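Local coordinates for putative fimbrial subunit (PDB 4HSQ), which probably polymerises as the major pilin SpaD into surface pili of Corynebacterium diphtheriae, with Lys-Asn isopeptide bonds and a bound calcium ion, at residues G147-V152 against I244-A249; F168-C173 against L184-V189; H206-E211 against K221-K226. One frame throughout, in Å; residues are numbered along the deposited sequence.

Contact 1: G147-V152 against I244-A249; sequences GKLKVV and IEFTRA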
loop_
_atom_site.group_PDB
_atom_site.type_symbol
_atom_site.label_atom_id
_atom_site.label_comp_id
_atom_site.label_asym_id
_atom_site.label_seq_id
_atom_site.Cartn_x
_atom_site.Cartn_y
_atom_site.Cartn_z
ATOM N N GLY A 147 -6.055 -5.446 2.713
ATOM C CA GLY A 147 -7.370 -6.041 2.917
ATOM C C GLY A 147 -8.165 -5.260 3.925
ATOM O O GLY A 147 -7.623 -4.405 4.636
ATOM N N LYS A 148 -9.454 -5.514 3.960
ATOM C CA LYS A 148 -10.317 -4.867 4.958
ATOM C C LYS A 148 -10.408 -5.719 6.212
ATOM O O LYS A 148 -10.397 -6.942 6.134
ATOM C CB LYS A 148 -11.711 -4.655 4.389
ATOM C CG LYS A 148 -11.697 -3.683 3.232
ATOM C CD LYS A 148 -13.119 -3.190 2.947
ATOM C CE LYS A 148 -13.516 -3.389 1.515
ATOM N NZ LYS A 148 -14.964 -3.110 1.326
ATOM N N LEU A 149 -10.513 -5.067 7.368
ATOM C CA LEU A 149 -10.669 -5.748 8.623
ATOM C C LEU A 149 -12.020 -5.350 9.212
ATOM O O LEU A 149 -12.198 -4.206 9.616
ATOM C CB LEU A 149 -9.510 -5.463 9.603
ATOM C CG LEU A 149 -9.692 -6.078 11.012
ATOM C CD1 LEU A 149 -9.791 -7.622 10.945
ATOM C CD2 LEU A 149 -8.586 -5.641 11.942
ATOM N N LYS A 150 -12.970 -6.295 9.225
ATOM C CA LYS A 150 -14.298 -6.053 9.777
ATOM C C LYS A 150 -14.369 -6.694 11.151
ATOM O O LYS A 150 -14.055 -7.879 11.307
ATOM C CB LYS A 150 -15.371 -6.643 8.834
ATOM C CG LYS A 150 -16.792 -6.529 9.341
ATOM C CD LYS A 150 -17.772 -7.175 8.356
ATOM C CE LYS A 150 -19.169 -7.090 8.930
ATOM N NZ LYS A 150 -20.214 -7.411 7.931
ATOM N N VAL A 151 -14.802 -5.924 12.144
ATOM C CA VAL A 151 -14.955 -6.424 13.496
ATOM C C VAL A 151 -16.440 -6.519 13.824
ATOM O O VAL A 151 -17.171 -5.578 13.555
ATOM C CB VAL A 151 -14.182 -5.540 14.505
ATOM C CG1 VAL A 151 -14.497 -5.924 15.948
ATOM C CG2 VAL A 151 -12.683 -5.641 14.242
ATOM N N VAL A 152 -16.889 -7.664 14.356
ATOM C CA VAL A 152 -18.303 -7.795 14.728
ATOM C C VAL A 152 -18.343 -8.086 16.237
ATOM O O VAL A 152 -17.712 -9.026 16.703
ATOM C CB VAL A 152 -19.130 -8.772 13.849
ATOM C CG1 VAL A 152 -18.384 -10.056 13.564
ATOM C CG2 VAL A 152 -20.530 -9.041 14.426
ATOM N N ILE A 244 -4.819 -10.940 15.068
ATOM C CA ILE A 244 -5.359 -11.216 13.740
ATOM C C ILE A 244 -4.239 -11.710 12.824
ATOM O O ILE A 244 -3.247 -10.994 12.657
ATOM C CB ILE A 244 -5.997 -9.905 13.179
ATOM C CG1 ILE A 244 -7.117 -9.343 14.092
ATOM C CG2 ILE A 244 -6.473 -10.062 11.736
ATOM C CD1 ILE A 244 -8.327 -10.201 14.219
ATOM N N GLU A 245 -4.441 -12.866 12.172
ATOM C CA GLU A 245 -3.515 -13.413 11.151
ATOM C C GLU A 245 -3.971 -12.825 9.819
ATOM O O GLU A 245 -4.863 -13.372 9.158
ATOM C CB GLU A 245 -3.528 -14.965 11.110
ATOM C CG GLU A 245 -3.259 -15.650 12.439
ATOM C CD GLU A 245 -2.646 -17.042 12.374
ATOM O OE1 GLU A 245 -2.321 -17.588 13.454
ATOM O OE2 GLU A 245 -2.477 -17.581 11.255
ATOM N N PHE A 246 -3.451 -11.649 9.488
ATOM C CA PHE A 246 -3.915 -10.872 8.338
ATOM C C PHE A 246 -3.114 -11.163 7.059
ATOM O O PHE A 246 -2.483 -10.298 6.469
ATOM C CB PHE A 246 -3.891 -9.395 8.725
ATOM C CG PHE A 246 -4.861 -8.544 7.956
ATOM C CD1 PHE A 246 -6.234 -8.671 8.155
ATOM C CD2 PHE A 246 -4.407 -7.623 7.021
ATOM C CE1 PHE A 246 -7.137 -7.871 7.439
ATOM C CE2 PHE A 246 -5.307 -6.845 6.300
ATOM C CZ PHE A 246 -6.656 -6.947 6.539
ATOM N N THR A 247 -3.246 -12.393 6.581
ATOM C CA THR A 247 -2.567 -12.879 5.375
ATOM C C THR A 247 -3.518 -12.903 4.183
ATOM O O THR A 247 -4.736 -12.977 4.355
ATOM C CB THR A 247 -1.980 -14.272 5.607
ATOM O OG1 THR A 247 -3.066 -15.198 5.747
ATOM C CG2 THR A 247 -1.042 -14.319 6.832
ATOM N N ARG A 248 -2.961 -12.851 2.977
ATOM C CA ARG A 248 -3.746 -12.968 1.743
ATOM C C ARG A 248 -4.713 -14.170 1.780
ATOM O O ARG A 248 -5.898 -14.026 1.446
ATOM C CB ARG A 248 -2.802 -13.126 0.537
ATOM C CG ARG A 248 -2.040 -11.841 0.169
ATOM C CD ARG A 248 -1.037 -12.101 -0.931
ATOM N NE ARG A 248 0.000 -13.056 -0.543
ATOM C CZ ARG A 248 0.818 -13.653 -1.404
ATOM N NH1 ARG A 248 0.743 -13.377 -2.702
ATOM N NH2 ARG A 248 1.704 -14.536 -0.980
ATOM N N ALA A 249 -4.204 -15.357 2.170
ATOM C CA ALA A 249 -4.993 -16.595 2.216
ATOM C C ALA A 249 -6.128 -16.501 3.237
ATOM O O ALA A 249 -7.271 -16.888 2.907
ATOM C CB ALA A 249 -4.103 -17.783 2.524
#
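Phe246 drives the edge of its ring against the backbone of Gly147 and Lys148, at the end of the beta sandwich in the prealbumin-like (CnaB-type) domain of this two-domain (D2-D3) pilin fragment. Strand 142-155 supplies one side, and the turn that follows strand 241-244 supplies the other.

The closest meetings are between ring edge and carbonyl oxygens. Phe246 CZ lies 3.3 Å from Gly147 O and CE1 lies 3.6 Å from Lys148 O, both oxygens near the ring plane, where the weakly positive C-H rim faces them. No conventional hydrogen bond joins the two segments. Gly147 has no side chain, which lets the ring tip sit directly against the strand.

Apolar contacts continue along the same side. Leu149 CB approaches Phe246 CE1 obliquely at 4.0 Å. Turned to lie opposite its own backbone N (chi1 175°), Leu149 CG carries CD1 to within 4.2 Å of Ile244 CG2. Leu225 of strand 222-229 touches both aliphatic side chains and continues this buried layer.

Phe246 sits at the centre of an inverse gamma turn, closed by a weak bond from Thr247 N to Glu245 O at 3.2 Å. Thr247 then N-caps helix 248-252, its OG1 accepting from Lys250 N. That helix carries the calcium ligand Ile251, whose side chain packs near Phe246, while Lys148 lies beside another ligand, Thr264; the contact thus borders the metal site without entering it. On the other side of CZ, ring atom CE2 stands 3.9 Å from Gly147 N.

Contact 2: F168-C173 against L184-V189; sequences FELYQC and LTVDGV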
loop_
_atom_site.group_PDB
_atom_site.type_symbol
_atom_site.label_atom_id
_atom_site.label_comp_id
_atom_site.label_asym_id
_atom_site.label_seq_id
_atom_site.Cartn_x
_atom_site.Cartn_y
_atom_site.Cartn_z
ATOM N N PHE A 168 -12.364 0.167 19.966
ATOM C CA PHE A 168 -11.134 -0.560 19.718
ATOM C C PHE A 168 -10.015 0.309 19.181
ATOM O O PHE A 168 -10.251 1.216 18.376
ATOM C CB PHE A 168 -11.392 -1.669 18.677
ATOM C CG PHE A 168 -12.200 -2.850 19.179
ATOM C CD1 PHE A 168 -11.567 -4.014 19.610
ATOM C CD2 PHE A 168 -13.589 -2.809 19.192
ATOM C CE1 PHE A 168 -12.322 -5.124 20.036
ATOM C CE2 PHE A 168 -14.339 -3.904 19.637
ATOM C CZ PHE A 168 -13.703 -5.054 20.052
ATOM N N GLU A 169 -8.785 -0.088 19.527
ATOM C CA GLU A 169 -7.560 0.433 18.932
ATOM C C GLU A 169 -6.902 -0.701 18.135
ATOM O O GLU A 169 -7.189 -1.872 18.387
ATOM C CB GLU A 169 -6.595 0.934 20.009
ATOM C CG GLU A 169 -7.058 2.214 20.668
ATOM C CD GLU A 169 -6.120 2.618 21.780
ATOM O OE1 GLU A 169 -5.513 1.718 22.410
ATOM O OE2 GLU A 169 -6.003 3.838 22.029
ATOM N N LEU A 170 -5.954 -0.348 17.256
ATOM C CA LEU A 170 -5.233 -1.311 16.446
ATOM C C LEU A 170 -3.755 -1.175 16.670
ATOM O O LEU A 170 -3.216 -0.054 16.697
ATOM C CB LEU A 170 -5.539 -1.032 14.964
ATOM C CG LEU A 170 -4.886 -1.990 13.968
ATOM C CD1 LEU A 170 -5.588 -3.351 13.994
ATOM C CD2 LEU A 170 -4.943 -1.402 12.581
ATOM N N TYR A 171 -3.086 -2.313 16.755
ATOM C CA TYR A 171 -1.646 -2.352 16.958
ATOM C C TYR A 171 -0.999 -3.350 16.056
ATOM O O TYR A 171 -1.637 -4.315 15.657
ATOM C CB TYR A 171 -1.356 -2.823 18.422
ATOM C CG TYR A 171 -1.718 -1.826 19.491
ATOM C CD1 TYR A 171 -0.741 -1.040 20.097
ATOM C CD2 TYR A 171 -3.024 -1.730 19.971
ATOM C CE1 TYR A 171 -1.066 -0.127 21.103
ATOM C CE2 TYR A 171 -3.368 -0.790 20.948
ATOM C CZ TYR A 171 -2.383 -0.001 21.520
ATOM O OH TYR A 171 -2.706 0.891 22.523
ATOM N N GLN A 172 0.294 -3.168 15.797
ATOM C CA GLN A 172 1.143 -4.205 15.233
ATOM C C GLN A 172 1.500 -5.058 16.445
ATOM O O GLN A 172 1.618 -4.511 17.541
ATOM C CB GLN A 172 2.403 -3.623 14.574
ATOM C CG GLN A 172 2.138 -2.797 13.316
ATOM C CD GLN A 172 3.348 -2.045 12.815
ATOM O OE1 GLN A 172 4.477 -2.183 13.295
ATOM N NE2 GLN A 172 3.131 -1.220 11.827
ATOM N N CYS A 173 1.649 -6.375 16.301
ATOM C CA CYS A 173 2.026 -7.179 17.465
ATOM C C CYS A 173 2.745 -8.431 17.022
ATOM O O CYS A 173 2.567 -8.858 15.888
ATOM C CB CYS A 173 0.795 -7.534 18.312
ATOM S SG CYS A 173 -0.444 -8.557 17.458
ATOM N N LEU A 184 -2.337 2.495 16.090
ATOM C CA LEU A 184 -2.111 2.880 14.706
ATOM C C LEU A 184 -3.194 3.800 14.164
ATOM O O LEU A 184 -4.368 3.618 14.452
ATOM C CB LEU A 184 -2.066 1.617 13.825
ATOM C CG LEU A 184 -0.929 0.616 14.079
ATOM C CD1 LEU A 184 -1.059 -0.584 13.155
ATOM C CD2 LEU A 184 0.433 1.266 13.882
ATOM N N THR A 185 -2.782 4.766 13.353
ATOM C CA THR A 185 -3.696 5.637 12.639
ATOM C C THR A 185 -3.829 5.068 11.231
ATOM O O THR A 185 -2.829 4.879 10.518
ATOM C CB THR A 185 -3.231 7.098 12.645
ATOM O OG1 THR A 185 -3.209 7.563 13.994
ATOM C CG2 THR A 185 -4.141 7.997 11.791
ATOM N N VAL A 186 -5.068 4.788 10.842
ATOM C CA VAL A 186 -5.392 4.267 9.524
ATOM C C VAL A 186 -6.437 5.201 8.944
ATOM O O VAL A 186 -7.561 5.279 9.468
ATOM C CB VAL A 186 -5.837 2.774 9.511
ATOM C CG1 VAL A 186 -6.060 2.286 8.076
ATOM C CG2 VAL A 186 -4.826 1.882 10.226
ATOM N N ASP A 187 -6.056 5.907 7.864
ATOM C CA ASP A 187 -6.882 6.877 7.130
ATOM C C ASP A 187 -7.503 7.913 8.114
ATOM O O ASP A 187 -8.718 8.028 8.199
ATOM C CB ASP A 187 -7.953 6.167 6.269
ATOM C CG ASP A 187 -8.643 7.070 5.235
ATOM O OD1 ASP A 187 -8.366 8.298 5.227
ATOM O OD2 ASP A 187 -9.406 6.538 4.397
ATOM N N GLY A 188 -6.641 8.585 8.879
ATOM C CA GLY A 188 -6.993 9.611 9.858
ATOM C C GLY A 188 -7.712 9.172 11.126
ATOM O O GLY A 188 -8.079 10.017 11.950
ATOM N N VAL A 189 -7.901 7.859 11.315
ATOM C CA VAL A 189 -8.647 7.296 12.463
ATOM C C VAL A 189 -7.737 6.391 13.307
ATOM O O VAL A 189 -7.030 5.570 12.736
ATOM C CB VAL A 189 -9.885 6.524 11.924
ATOM C CG1 VAL A 189 -10.651 5.856 13.043
ATOM C CG2 VAL A 189 -10.819 7.451 11.146
HETATM O O HOH W 1 -5.534 2.447 16.787
#
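Leu170, on strand 167-173, meets Leu184 and Val186 of the loop that runs toward strand 192-193, joining an inward-facing strand residue to a loop of the prealbumin-like domain.

A single direct hydrogen bond crosses between the backbones. Leu184 N donates a hydrogen bond to Leu170 O at 2.8 Å, almost straight at 177°, with a C=O...N angle of 165°. Beside it, water 1 accepts a hydrogen bond from Leu170 N at 2.9 Å and can donate to Leu184 O, so that water takes the place of a second direct bond in this pair.

The remaining contact is apolar. Leu184 CD1 meets Leu170 CD2 at 4.0 Å and Gln172 CG at 3.9 Å; the Gln172 chain runs at about a right angle to the leucine. Leu170 CG stands anti to its backbone N (chi1 -178°), and this together with chi2 turns CD2 to where it touches both Leu184 CD1 and, at 4.0 Å, Val186 CG2.

Each segment also has internal bonds. On the strand, Tyr171 OH donates to Glu169 OE1 at 2.9 Å, approaching from above the carboxylate plane. In the loop, Val186 and Val189 close a type I' turn through reciprocal backbone bonds, with Asp187 and Gly188 at its corners in positive-phi conformations.

Strand 167-173 is flanked in its sheet by strands 192-193 and 222-229, the latter tied to it by the Cys173-Cys224 disulfide. Across the interior, Leu170 and Val186 touch Leu205 of strand 199-206, and both also pack on Trp192.

Contact 3: H206-E211 against K221-K226; sequences HVTDFE and KKFCLK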
loop_
_atom_site.group_PDB
_atom_site.type_symbol
_atom_site.label_atom_id
_atom_site.label_comp_id
_atom_site.label_asym_id
_atom_site.label_seq_id
_atom_site.Cartn_x
_atom_site.Cartn_y
_atom_site.Cartn_z
ATOM N N HIS A 206 -2.258 -3.356 5.383
ATOM C CA HIS A 206 -1.274 -4.092 4.586
ATOM C C HIS A 206 -1.258 -5.539 5.057
ATOM O O HIS A 206 -1.233 -5.806 6.271
ATOM C CB HIS A 206 0.103 -3.464 4.799
ATOM C CG HIS A 206 1.128 -3.824 3.776
ATOM N ND1 HIS A 206 1.551 -5.134 3.593
ATOM C CD2 HIS A 206 1.854 -3.015 2.975
ATOM C CE1 HIS A 206 2.518 -5.079 2.685
ATOM N NE2 HIS A 206 2.748 -3.828 2.295
ATOM N N VAL A 207 -1.295 -6.476 4.113
ATOM C CA VAL A 207 -1.210 -7.907 4.482
ATOM C C VAL A 207 0.155 -8.181 5.117
ATOM O O VAL A 207 1.155 -7.518 4.790
ATOM C CB VAL A 207 -1.463 -8.875 3.306
ATOM C CG1 VAL A 207 -2.792 -8.551 2.605
ATOM C CG2 VAL A 207 -0.278 -8.898 2.307
ATOM N N THR A 208 0.205 -9.188 6.000
ATOM C CA THR A 208 1.459 -9.499 6.699
ATOM C C THR A 208 2.392 -10.461 5.958
ATOM O O THR A 208 3.569 -10.515 6.301
ATOM C CB THR A 208 1.136 -10.116 8.069
ATOM O OG1 THR A 208 0.387 -11.332 7.870
ATOM C CG2 THR A 208 0.334 -9.167 8.953
ATOM N N ASP A 209 1.897 -11.226 4.980
ATOM C CA ASP A 209 2.690 -12.307 4.354
ATOM C C ASP A 209 3.371 -11.928 3.037
ATOM O O ASP A 209 4.010 -12.761 2.408
ATOM C CB ASP A 209 1.774 -13.545 4.138
ATOM C CG ASP A 209 0.610 -13.278 3.212
ATOM O OD1 ASP A 209 -0.089 -12.256 3.413
ATOM O OD2 ASP A 209 0.432 -14.049 2.251
ATOM N N PHE A 210 3.208 -10.679 2.591
ATOM C CA PHE A 210 3.773 -10.240 1.322
ATOM C C PHE A 210 4.008 -8.766 1.438
ATOM O O PHE A 210 3.083 -8.022 1.793
ATOM C CB PHE A 210 2.812 -10.574 0.199
ATOM C CG PHE A 210 3.401 -10.514 -1.181
ATOM C CD1 PHE A 210 3.466 -9.311 -1.872
ATOM C CD2 PHE A 210 3.831 -11.678 -1.823
ATOM C CE1 PHE A 210 3.988 -9.257 -3.163
ATOM C CE2 PHE A 210 4.330 -11.626 -3.125
ATOM C CZ PHE A 210 4.395 -10.415 -3.788
ATOM N N GLU A 211 5.241 -8.341 1.184
ATOM C CA GLU A 211 5.584 -6.925 1.312
ATOM C C GLU A 211 6.792 -6.588 0.473
ATOM O O GLU A 211 7.642 -7.456 0.186
ATOM C CB GLU A 211 5.798 -6.514 2.784
ATOM C CG GLU A 211 7.085 -7.012 3.407
ATOM C CD GLU A 211 7.057 -7.093 4.916
ATOM O OE1 GLU A 211 6.080 -6.604 5.534
ATOM O OE2 GLU A 211 8.028 -7.643 5.483
ATOM N N LYS A 221 4.745 -11.586 12.396
ATOM C CA LYS A 221 4.107 -10.277 12.179
ATOM C C LYS A 221 2.567 -10.422 12.149
ATOM O O LYS A 221 2.035 -11.170 11.335
ATOM C CB LYS A 221 4.627 -9.671 10.870
ATOM C CG LYS A 221 4.042 -8.321 10.506
ATOM C CD LYS A 221 5.143 -7.327 10.173
ATOM C CE LYS A 221 5.301 -7.088 8.692
ATOM N NZ LYS A 221 6.301 -6.012 8.406
ATOM N N LYS A 222 1.860 -9.731 13.068
ATOM C CA LYS A 222 0.392 -9.767 13.131
ATOM C C LYS A 222 -0.165 -8.384 13.445
ATOM O O LYS A 222 0.594 -7.452 13.721
ATOM C CB LYS A 222 -0.083 -10.732 14.227
ATOM C CG LYS A 222 0.124 -12.199 13.919
ATOM C CD LYS A 222 0.092 -13.007 15.177
ATOM C CE LYS A 222 -0.122 -14.445 14.822
ATOM N NZ LYS A 222 -1.555 -14.812 14.943
ATOM N N PHE A 223 -1.490 -8.269 13.413
ATOM C CA PHE A 223 -2.199 -7.098 13.911
ATOM C C PHE A 223 -2.905 -7.546 15.172
ATOM O O PHE A 223 -3.219 -8.725 15.305
ATOM C CB PHE A 223 -3.191 -6.517 12.884
ATOM C CG PHE A 223 -2.521 -5.741 11.784
ATOM C CD1 PHE A 223 -2.031 -4.457 12.011
ATOM C CD2 PHE A 223 -2.430 -6.264 10.499
ATOM C CE1 PHE A 223 -1.428 -3.732 10.989
ATOM C CE2 PHE A 223 -1.837 -5.531 9.479
ATOM C CZ PHE A 223 -1.320 -4.286 9.733
ATOM N N CYS A 224 -3.181 -6.616 16.074
ATOM C CA CYS A 224 -3.874 -6.897 17.320
ATOM C C CYS A 224 -4.950 -5.838 17.507
ATOM O O CYS A 224 -4.675 -4.659 17.320
ATOM C CB CYS A 224 -2.892 -6.901 18.496
ATOM S SG CYS A 224 -2.041 -8.482 18.738
ATOM N N LEU A 225 -6.139 -6.245 17.901
ATOM C CA LEU A 225 -7.242 -5.330 18.256
ATOM C C LEU A 225 -7.308 -5.272 19.747
ATOM O O LEU A 225 -7.386 -6.314 20.375
ATOM C CB LEU A 225 -8.593 -5.851 17.707
ATOM C CG LEU A 225 -8.728 -5.765 16.193
ATOM C CD1 LEU A 225 -9.728 -6.782 15.684
ATOM C CD2 LEU A 225 -9.141 -4.367 15.787
ATOM N N LYS A 226 -7.279 -4.072 20.321
ATOM C CA LYS A 226 -7.372 -3.859 21.751
ATOM C C LYS A 226 -8.721 -3.250 22.036
ATOM O O LYS A 226 -8.977 -2.148 21.583
ATOM C CB LYS A 226 -6.245 -2.918 22.221
ATOM C CG LYS A 226 -6.214 -2.746 23.722
ATOM C CD LYS A 226 -5.182 -1.712 24.118
ATOM C CE LYS A 226 -5.015 -1.657 25.618
ATOM N NZ LYS A 226 -3.977 -0.673 26.024
HETATM O O HOH W 2 -0.293 -12.284 10.285
#
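Lys221 and Glu211 approach from opposite directions and form a salt bridge: Lys221 NZ donates to Glu211 OE1 at 2.9 Å, on the syn side and 15° out of the carboxylate plane. Bends at chi2 and chi3 bring the lysine chain round to it. The ammonium has a second acidic partner in Asp14, so two carboxylates probably share its charge.

Water 2 links the backbone to a hydroxyl, donating to Lys221 O at 2.8 Å and lying 2.7 Å from Thr208 OG1, which also makes a weak bond to Phe246 O. The other branch of Thr208, CG2, rests 3.5 Å from Lys221 O.

His206 is held at both ring nitrogens. ND1 donates to Val207 O at 2.7 Å, nearly in the ring plane and on a carbonyl lone pair, while NE2 is bonded to Asp12 OD1. His206 O meets the edge of the Phe223 ring, 3.3 Å from CE2.

Within the prealbumin-like domain the contact joins the turn after strand 199-206 to the start of strand 222-229, which lies between strands 167-173 and 241-244; the bonds to Asp12 and Asp14, from the chain between strands 7-11 and 20-28, tie this corner to the preceding Sgo0707 N2-type region.

How the contacts relate
All three contacts lie in the prealbumin-like domain, and both others are nested along the chain within the loop closed by contact 1. Contacts 1 and 2 are buried and mainly apolar, and they meet where Leu149 packs on Leu170 and Val151 on Phe168. Contact 3, only partly buried, relies instead on charge, water and histidine bonds. Contacts 2 and 3 hold adjacent strands, 167-173 and 222-229, joined covalently through Cys173 and Cys224. Contact 3 joins contact 1 by backbone pairing: Ile244 N lies 2.7 Å from Phe223 O, and Thr208 N 2.9 Å from Phe246 O, both probable hydrogen bonds. Contact 1 alone borders the calcium site.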